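Local atomic coordinates of CmeC (Campylobacter jejuni, PDB entry 4MT4), a protein that forms a trimeric outer membrane channel of the outer membrane factor family and probably serves as an exit duct for efflux of substrates from the cell. Residues L54-I65 and S464-R472; M67-F78 and T133-S144. All coordinates share one frame; numbering follows the deposited sequence.

Contact 1: residues L54-I65 and S464-R472; sequences LKNNNDLKLAFI and SKNLDMSFR
The backbones of Lys55 and Leu467 pass with their CA atoms 4.4 Å apart, and the next tail residue ties them: Asp468 N donates to Lys55 O at 3.0 Å (N-H...O 156°). The side chains of Lys55 and Asp468 run side by side in one direction, ending in a salt bridge of 3.2 Å from Lys55 NZ to the anti lone pair of Asp468 OD2. A bend at chi4 (-60°) carries Lys55 NZ to Asn56 OD1 as well, at 2.8 Å. Asp468 OD1 accepts from Ser470 OG and Ser470 N, the latter closing an Asx turn, so both oxygens are held. The extended Lys61 chain lies alongside Asp468, its CE against Asp468 O. The C-terminal tail crosses the junction of helices 44-56 and 58-79, where Asn57 is the N-cap, in the helical part of an outer membrane factor. Leu467 divides its methyls: CD1 packs on Leu60 CD2 (3.9 Å), while CD2 lies against the Phe64 ring at CG (3.7 Å). Met469 CE sits 3.4 Å above the plane of the Arg472 guanidinium, over its centre, and also reaches Ile65 CG1. That guanidinium is turned 57° from the Phe64 ring, with Arg472 NH2 4.0 Å from Phe64 CE1; its NH1 pairs with Glu68. Ser464 CB touches the same ring at CE2, its OG hydrogen-bonded to Tyr148 OH.

Contact 2: residues M67-F78 and T133-S144; sequences MEQAAAQLGIDF and TYRASKSGFKAS
The ring of Phe141 takes Met67 O at its edge, in plane, 3.7 Å from CD1, while the backbone of Ala70 and Ala71 comes to it obliquely. At the other end the Tyr134 and Phe78 side chains run alongside each other in one direction, their rings meeting obliquely, centroids 5.6 Å apart and planes at 59°; Tyr134 CE1 meets the edge of the Phe78 ring, and Asp77 C stands at the edge of Tyr134. These groups lie at the interface of an antiparallel helix pair with knobs-into-holes packing in the helical part of the channel, the segment axes 8.5 Å apart and at 168°. Phe141 is one knob, set among Met67, Ala70, Ala71 and Leu74, with CE1 3.8 Å from Ala71 CB. Leu74 is the answering knob, among Tyr134, Ser137, Lys138 and Phe141. Its CG lies anti to the backbone N, which sends CD1 across the gap to 3.5 Å from Tyr134 CE1. Small residues allow close approach beyond Phe141, where Ala70 CB nestles against Ser144 OG.

Across the pair Ser137 OG donates to Asp77 OD2 at a modelled separation too short to be relied on; on its own helix Asp77 OD2 accepts from Gln73 NE2 at 3.2 Å. The hydrogen bond from the Gln73 amide is nearly straight (177°), though the nitrogen stands above the carboxylate plane. The Thr133 side chain crosses that of Asp77 at about a right angle, its CG2 against the carboxylate. Beside the knobs a water bridges the helices, donating to Ala70 O and, at 2.8 Å, to Ser137 O.

How the contacts relate
Contacts 1 and 2 follow one another along helix 58-79, their centres 20 Å apart. In chain order come 54-65, 67-78, 133-144 and 464-472, so both segments of contact 2 fall between those of contact 1. Contact 2 joins the two helices that flank the first pair of strands, 84-96 and 109-124, whereas contact 1 brings the end of the chain back over nearly 400 residues to the start of the same helix. The two meet directly where Arg472 NH1 forms a salt bridge of 2.9 Å with Glu68 OE1. Both also touch the second subunit, so helix 58-79 packs within its own chain and also takes part in the subunit interface of the trimer.

Contact 1: residues L54-I65 and S464-R472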
# COMPACT_ATOMS: atom_id res chain seq x y z
N LEU B 54 18.91 14.92 -4.09
CA LEU B 54 18.53 15.98 -3.17
C LEU B 54 17.97 17.20 -3.89
O LEU B 54 17.36 18.07 -3.28
CB LEU B 54 19.73 16.39 -2.31
CG LEU B 54 20.23 15.34 -1.32
CD1 LEU B 54 21.53 15.78 -0.66
CD2 LEU B 54 19.16 15.06 -0.26
N LYS B 55 18.18 17.25 -5.20
CA LYS B 55 17.70 18.35 -6.02
C LYS B 55 16.42 18.00 -6.78
O LYS B 55 15.51 18.82 -6.88
CB LYS B 55 18.79 18.79 -7.00
CG LYS B 55 18.35 19.84 -8.00
CD LYS B 55 19.43 20.11 -9.04
CE LYS B 55 18.95 21.10 -10.09
NZ LYS B 55 17.76 20.59 -10.83
N ASN B 56 16.35 16.78 -7.30
CA ASN B 56 15.29 16.43 -8.24
C ASN B 56 14.27 15.40 -7.75
O ASN B 56 13.19 15.27 -8.34
CB ASN B 56 15.91 15.93 -9.55
CG ASN B 56 16.80 16.96 -10.21
OD1 ASN B 56 16.52 18.16 -10.16
ND2 ASN B 56 17.88 16.51 -10.83
N ASN B 57 14.59 14.66 -6.69
CA ASN B 57 13.70 13.59 -6.22
C ASN B 57 12.32 14.12 -5.82
O ASN B 57 12.20 15.01 -4.98
CB ASN B 57 14.32 12.85 -5.03
CG ASN B 57 13.57 11.58 -4.68
OD1 ASN B 57 12.60 11.62 -3.92
ND2 ASN B 57 14.01 10.45 -5.22
N ASN B 58 11.29 13.55 -6.43
CA ASN B 58 9.92 14.03 -6.24
C ASN B 58 9.30 13.58 -4.92
O ASN B 58 8.46 14.29 -4.36
CB ASN B 58 9.04 13.57 -7.40
CG ASN B 58 9.33 14.33 -8.68
OD1 ASN B 58 9.39 15.56 -8.69
ND2 ASN B 58 9.53 13.60 -9.77
N ASP B 59 9.71 12.42 -4.41
CA ASP B 59 9.25 11.97 -3.10
C ASP B 59 9.78 12.91 -2.02
O ASP B 59 9.11 13.16 -1.01
CB ASP B 59 9.70 10.54 -2.82
CG ASP B 59 8.83 9.51 -3.51
OD1 ASP B 59 7.65 9.82 -3.80
OD2 ASP B 59 9.31 8.38 -3.76
N LEU B 60 10.98 13.43 -2.23
CA LEU B 60 11.58 14.39 -1.31
C LEU B 60 10.82 15.71 -1.36
O LEU B 60 10.63 16.37 -0.34
CB LEU B 60 13.06 14.61 -1.66
CG LEU B 60 13.86 15.49 -0.70
CD1 LEU B 60 13.80 14.95 0.71
CD2 LEU B 60 15.31 15.61 -1.17
N LYS B 61 10.38 16.09 -2.56
CA LYS B 61 9.59 17.29 -2.75
C LYS B 61 8.22 17.16 -2.08
O LYS B 61 7.75 18.08 -1.42
CB LYS B 61 9.40 17.60 -4.24
CG LYS B 61 10.70 17.90 -4.98
CD LYS B 61 10.44 18.21 -6.45
CE LYS B 61 11.75 18.36 -7.22
NZ LYS B 61 11.53 18.68 -8.65
N LEU B 62 7.60 16.00 -2.25
CA LEU B 62 6.32 15.70 -1.62
C LEU B 62 6.40 15.81 -0.11
O LEU B 62 5.52 16.38 0.54
CB LEU B 62 5.83 14.31 -2.01
CG LEU B 62 5.33 14.11 -3.45
CD1 LEU B 62 5.05 12.64 -3.72
CD2 LEU B 62 4.09 14.96 -3.70
N ALA B 63 7.48 15.27 0.45
CA ALA B 63 7.71 15.32 1.89
C ALA B 63 7.91 16.75 2.37
O ALA B 63 7.53 17.11 3.48
CB ALA B 63 8.91 14.46 2.26
N PHE B 64 8.52 17.58 1.51
CA PHE B 64 8.73 18.99 1.83
C PHE B 64 7.40 19.73 1.82
O PHE B 64 7.15 20.58 2.68
CB PHE B 64 9.70 19.63 0.83
CG PHE B 64 10.17 21.01 1.22
CD1 PHE B 64 9.47 22.13 0.82
CD2 PHE B 64 11.31 21.17 2.00
CE1 PHE B 64 9.89 23.39 1.18
CE2 PHE B 64 11.74 22.44 2.36
CZ PHE B 64 11.02 23.55 1.95
N ILE B 65 6.55 19.40 0.85
CA ILE B 65 5.25 20.04 0.71
C ILE B 65 4.33 19.65 1.86
O ILE B 65 3.60 20.49 2.39
CB ILE B 65 4.59 19.66 -0.63
CG1 ILE B 65 5.43 20.17 -1.80
CG2 ILE B 65 3.18 20.21 -0.72
CD1 ILE B 65 4.97 19.67 -3.15
N SER B 464 18.01 21.84 2.70
CA SER B 464 17.10 21.84 1.56
C SER B 464 17.40 22.99 0.61
O SER B 464 16.56 23.39 -0.19
CB SER B 464 15.65 21.93 2.04
OG SER B 464 15.35 20.90 2.97
N LYS B 465 18.62 23.51 0.71
CA LYS B 465 19.07 24.65 -0.09
C LYS B 465 18.91 24.44 -1.59
O LYS B 465 18.50 25.35 -2.31
CB LYS B 465 20.53 24.94 0.24
CG LYS B 465 21.34 23.68 0.50
CD LYS B 465 22.81 23.97 0.80
CE LYS B 465 23.60 24.20 -0.47
NZ LYS B 465 25.06 24.01 -0.24
N ASN B 466 19.23 23.23 -2.06
CA ASN B 466 19.25 22.95 -3.49
C ASN B 466 18.01 22.21 -3.99
O ASN B 466 17.95 21.81 -5.16
CB ASN B 466 20.50 22.15 -3.85
CG ASN B 466 21.79 22.89 -3.55
OD1 ASN B 466 22.71 22.35 -2.93
ND2 ASN B 466 21.86 24.15 -3.98
N LEU B 467 17.03 22.02 -3.11
CA LEU B 467 15.80 21.35 -3.50
C LEU B 467 15.07 22.16 -4.56
O LEU B 467 14.68 23.30 -4.32
CB LEU B 467 14.90 21.12 -2.28
CG LEU B 467 13.65 20.27 -2.52
CD1 LEU B 467 14.01 18.87 -2.98
CD2 LEU B 467 12.78 20.23 -1.26
N ASP B 468 14.89 21.57 -5.74
CA ASP B 468 14.28 22.27 -6.86
C ASP B 468 12.78 22.47 -6.65
O ASP B 468 11.99 21.54 -6.81
CB ASP B 468 14.53 21.50 -8.17
CG ASP B 468 14.30 22.35 -9.40
OD1 ASP B 468 13.32 23.12 -9.44
OD2 ASP B 468 15.10 22.24 -10.35
N MET B 469 12.41 23.69 -6.30
CA MET B 469 11.01 24.08 -6.19
C MET B 469 10.72 25.21 -7.17
O MET B 469 9.87 26.06 -6.91
CB MET B 469 10.67 24.49 -4.76
CG MET B 469 11.00 23.44 -3.71
SD MET B 469 10.07 21.91 -3.90
CE MET B 469 8.42 22.47 -3.49
N SER B 470 11.43 25.20 -8.29
CA SER B 470 11.33 26.27 -9.28
C SER B 470 10.04 26.17 -10.10
O SER B 470 9.71 27.09 -10.86
CB SER B 470 12.54 26.24 -10.22
OG SER B 470 12.47 25.13 -11.10
N PHE B 471 9.32 25.06 -9.94
CA PHE B 471 8.10 24.85 -10.69
C PHE B 471 6.98 25.78 -10.22
O PHE B 471 5.99 25.97 -10.93
CB PHE B 471 7.65 23.39 -10.57
CG PHE B 471 7.32 22.96 -9.17
CD1 PHE B 471 6.02 23.08 -8.68
CD2 PHE B 471 8.29 22.41 -8.34
CE1 PHE B 471 5.71 22.68 -7.39
CE2 PHE B 471 7.98 22.01 -7.06
CZ PHE B 471 6.69 22.14 -6.58
N ARG B 472 7.15 26.35 -9.04
CA ARG B 472 6.17 27.27 -8.48
C ARG B 472 6.72 28.69 -8.40
O ARG B 472 6.06 29.59 -7.89
CB ARG B 472 5.72 26.79 -7.09
CG ARG B 472 6.81 26.80 -6.04
CD ARG B 472 6.35 26.13 -4.76
NE ARG B 472 7.34 26.23 -3.69
CZ ARG B 472 7.23 25.61 -2.51
NH1 ARG B 472 6.18 24.85 -2.26
NH2 ARG B 472 8.18 25.76 -1.60

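Contact 2: residues M67-F78 and T133-S144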
# COMPACT_ATOMS: atom_id res chain seq x y z
N MET B 67 5.21 19.04 4.78
CA MET B 67 5.68 19.83 5.91
C MET B 67 5.10 21.25 5.85
O MET B 67 4.69 21.80 6.87
CB MET B 67 7.20 19.87 5.93
CG MET B 67 7.80 20.72 7.03
SD MET B 67 9.60 20.66 7.03
CE MET B 67 9.96 21.16 5.35
N GLU B 68 5.08 21.82 4.65
CA GLU B 68 4.54 23.16 4.45
C GLU B 68 3.03 23.18 4.67
O GLU B 68 2.48 24.16 5.16
CB GLU B 68 4.87 23.66 3.04
CG GLU B 68 6.35 23.93 2.81
CD GLU B 68 6.63 24.41 1.40
OE1 GLU B 68 6.27 23.70 0.44
OE2 GLU B 68 7.22 25.50 1.25
N GLN B 69 2.37 22.08 4.32
CA GLN B 69 0.94 21.94 4.54
C GLN B 69 0.62 21.90 6.03
O GLN B 69 -0.37 22.48 6.48
CB GLN B 69 0.41 20.67 3.86
CG GLN B 69 0.40 20.74 2.34
CD GLN B 69 0.17 19.39 1.69
OE1 GLN B 69 0.49 18.35 2.26
NE2 GLN B 69 -0.39 19.40 0.48
N ALA B 70 1.47 21.22 6.79
CA ALA B 70 1.31 21.13 8.23
C ALA B 70 1.52 22.49 8.89
O ALA B 70 0.88 22.82 9.88
CB ALA B 70 2.27 20.10 8.82
N ALA B 71 2.43 23.27 8.32
CA ALA B 71 2.70 24.61 8.81
C ALA B 71 1.52 25.53 8.53
O ALA B 71 1.23 26.44 9.30
CB ALA B 71 3.97 25.17 8.18
N ALA B 72 0.85 25.29 7.41
CA ALA B 72 -0.32 26.07 7.02
C ALA B 72 -1.50 25.78 7.94
O ALA B 72 -2.22 26.69 8.36
CB ALA B 72 -0.69 25.79 5.57
N GLN B 73 -1.69 24.50 8.26
CA GLN B 73 -2.76 24.09 9.16
C GLN B 73 -2.51 24.63 10.56
O GLN B 73 -3.44 24.95 11.29
CB GLN B 73 -2.89 22.56 9.19
CG GLN B 73 -4.02 22.05 10.07
CD GLN B 73 -5.38 22.56 9.62
OE1 GLN B 73 -5.71 22.52 8.43
NE2 GLN B 73 -6.17 23.05 10.56
N LEU B 74 -1.24 24.72 10.92
CA LEU B 74 -0.83 25.29 12.19
C LEU B 74 -1.22 26.77 12.27
O LEU B 74 -1.62 27.26 13.32
CB LEU B 74 0.68 25.13 12.39
CG LEU B 74 1.25 25.69 13.69
CD1 LEU B 74 0.60 25.01 14.88
CD2 LEU B 74 2.76 25.53 13.73
N GLY B 75 -1.09 27.46 11.14
CA GLY B 75 -1.44 28.87 11.06
C GLY B 75 -2.94 29.08 11.15
O GLY B 75 -3.41 30.06 11.72
N ILE B 76 -3.69 28.14 10.57
CA ILE B 76 -5.15 28.18 10.61
C ILE B 76 -5.66 28.03 12.04
O ILE B 76 -6.54 28.78 12.48
CB ILE B 76 -5.76 27.07 9.74
CG1 ILE B 76 -5.41 27.28 8.26
CG2 ILE B 76 -7.27 27.03 9.91
CD1 ILE B 76 -5.94 26.19 7.35
N ASP B 77 -5.09 27.08 12.76
CA ASP B 77 -5.54 26.77 14.12
C ASP B 77 -5.06 27.81 15.14
O ASP B 77 -5.64 27.93 16.22
CB ASP B 77 -5.06 25.38 14.54
CG ASP B 77 -5.78 24.27 13.80
OD1 ASP B 77 -6.96 24.47 13.43
OD2 ASP B 77 -5.17 23.20 13.59
N PHE B 78 -4.01 28.55 14.80
CA PHE B 78 -3.54 29.63 15.66
C PHE B 78 -4.53 30.78 15.65
O PHE B 78 -4.72 31.46 16.66
CB PHE B 78 -2.16 30.13 15.22
CG PHE B 78 -1.67 31.32 16.01
CD1 PHE B 78 -1.08 31.15 17.25
CD2 PHE B 78 -1.81 32.60 15.50
CE1 PHE B 78 -0.63 32.24 17.97
CE2 PHE B 78 -1.36 33.70 16.23
CZ PHE B 78 -0.77 33.51 17.46
N THR B 133 -6.16 22.34 20.32
CA THR B 133 -6.30 22.15 18.89
C THR B 133 -5.05 22.69 18.19
O THR B 133 -4.54 22.10 17.25
CB THR B 133 -7.56 22.85 18.33
OG1 THR B 133 -8.73 22.27 18.92
CG2 THR B 133 -7.63 22.68 16.82
N TYR B 134 -4.57 23.83 18.69
CA TYR B 134 -3.36 24.46 18.19
C TYR B 134 -2.12 23.62 18.53
O TYR B 134 -1.25 23.42 17.68
CB TYR B 134 -3.21 25.87 18.76
CG TYR B 134 -1.87 26.51 18.50
CD1 TYR B 134 -1.56 27.05 17.26
CD2 TYR B 134 -0.90 26.57 19.50
CE1 TYR B 134 -0.33 27.63 17.02
CE2 TYR B 134 0.33 27.15 19.26
CZ TYR B 134 0.61 27.68 18.02
OH TYR B 134 1.83 28.26 17.78
N ARG B 135 -2.06 23.15 19.77
CA ARG B 135 -0.93 22.35 20.23
C ARG B 135 -0.85 21.02 19.48
O ARG B 135 0.24 20.50 19.25
CB ARG B 135 -1.03 22.09 21.73
CG ARG B 135 -0.84 23.33 22.60
CD ARG B 135 -1.44 23.12 23.98
NE ARG B 135 -0.43 23.04 25.03
CZ ARG B 135 -0.66 22.58 26.25
NH1 ARG B 135 -1.87 22.15 26.59
NH2 ARG B 135 0.32 22.54 27.15
N ALA B 136 -2.00 20.48 19.11
CA ALA B 136 -2.05 19.24 18.34
C ALA B 136 -1.46 19.45 16.95
O ALA B 136 -0.72 18.62 16.44
CB ALA B 136 -3.48 18.72 18.24
N SER B 137 -1.80 20.59 16.35
CA SER B 137 -1.26 20.95 15.04
C SER B 137 0.22 21.27 15.11
O SER B 137 0.96 21.06 14.15
CB SER B 137 -2.02 22.14 14.46
OG SER B 137 -3.37 21.80 14.19
N LYS B 138 0.66 21.78 16.26
CA LYS B 138 2.07 22.08 16.47
C LYS B 138 2.87 20.79 16.52
O LYS B 138 4.00 20.72 16.04
CB LYS B 138 2.26 22.89 17.76
CG LYS B 138 3.57 23.66 17.83
CD LYS B 138 3.56 24.62 19.01
CE LYS B 138 4.73 25.60 18.95
NZ LYS B 138 6.05 24.95 19.17
N SER B 139 2.27 19.76 17.11
CA SER B 139 2.88 18.44 17.16
C SER B 139 2.79 17.76 15.79
O SER B 139 3.64 16.95 15.43
CB SER B 139 2.21 17.58 18.23
OG SER B 139 2.35 18.17 19.51
N GLY B 140 1.74 18.09 15.05
CA GLY B 140 1.56 17.57 13.71
C GLY B 140 2.61 18.13 12.76
O GLY B 140 3.08 17.44 11.87
N PHE B 141 2.96 19.40 12.97
CA PHE B 141 3.99 20.05 12.17
C PHE B 141 5.37 19.48 12.48
O PHE B 141 6.16 19.22 11.58
CB PHE B 141 3.99 21.56 12.39
CG PHE B 141 5.20 22.25 11.84
CD1 PHE B 141 5.37 22.41 10.47
CD2 PHE B 141 6.18 22.74 12.69
CE1 PHE B 141 6.49 23.03 9.96
CE2 PHE B 141 7.31 23.37 12.18
CZ PHE B 141 7.46 23.52 10.82
N LYS B 142 5.65 19.30 13.77
CA LYS B 142 6.92 18.72 14.21
C LYS B 142 7.08 17.30 13.68
O LYS B 142 8.18 16.87 13.36
CB LYS B 142 7.02 18.73 15.73
CG LYS B 142 7.26 20.10 16.34
CD LYS B 142 7.55 20.00 17.83
CE LYS B 142 7.90 21.35 18.43
NZ LYS B 142 8.25 21.25 19.88
N ALA B 143 5.96 16.59 13.58
CA ALA B 143 5.96 15.24 13.04
C ALA B 143 6.26 15.26 11.54
O ALA B 143 6.92 14.37 11.02
CB ALA B 143 4.63 14.56 13.31
N SER B 144 5.77 16.30 10.86
CA SER B 144 6.00 16.45 9.43
C SER B 144 7.46 16.79 9.15
O SER B 144 8.00 16.45 8.10
CB SER B 144 5.09 17.54 8.85
OG SER B 144 5.43 18.82 9.35
O HOH W 1 -0.07 21.17 11.53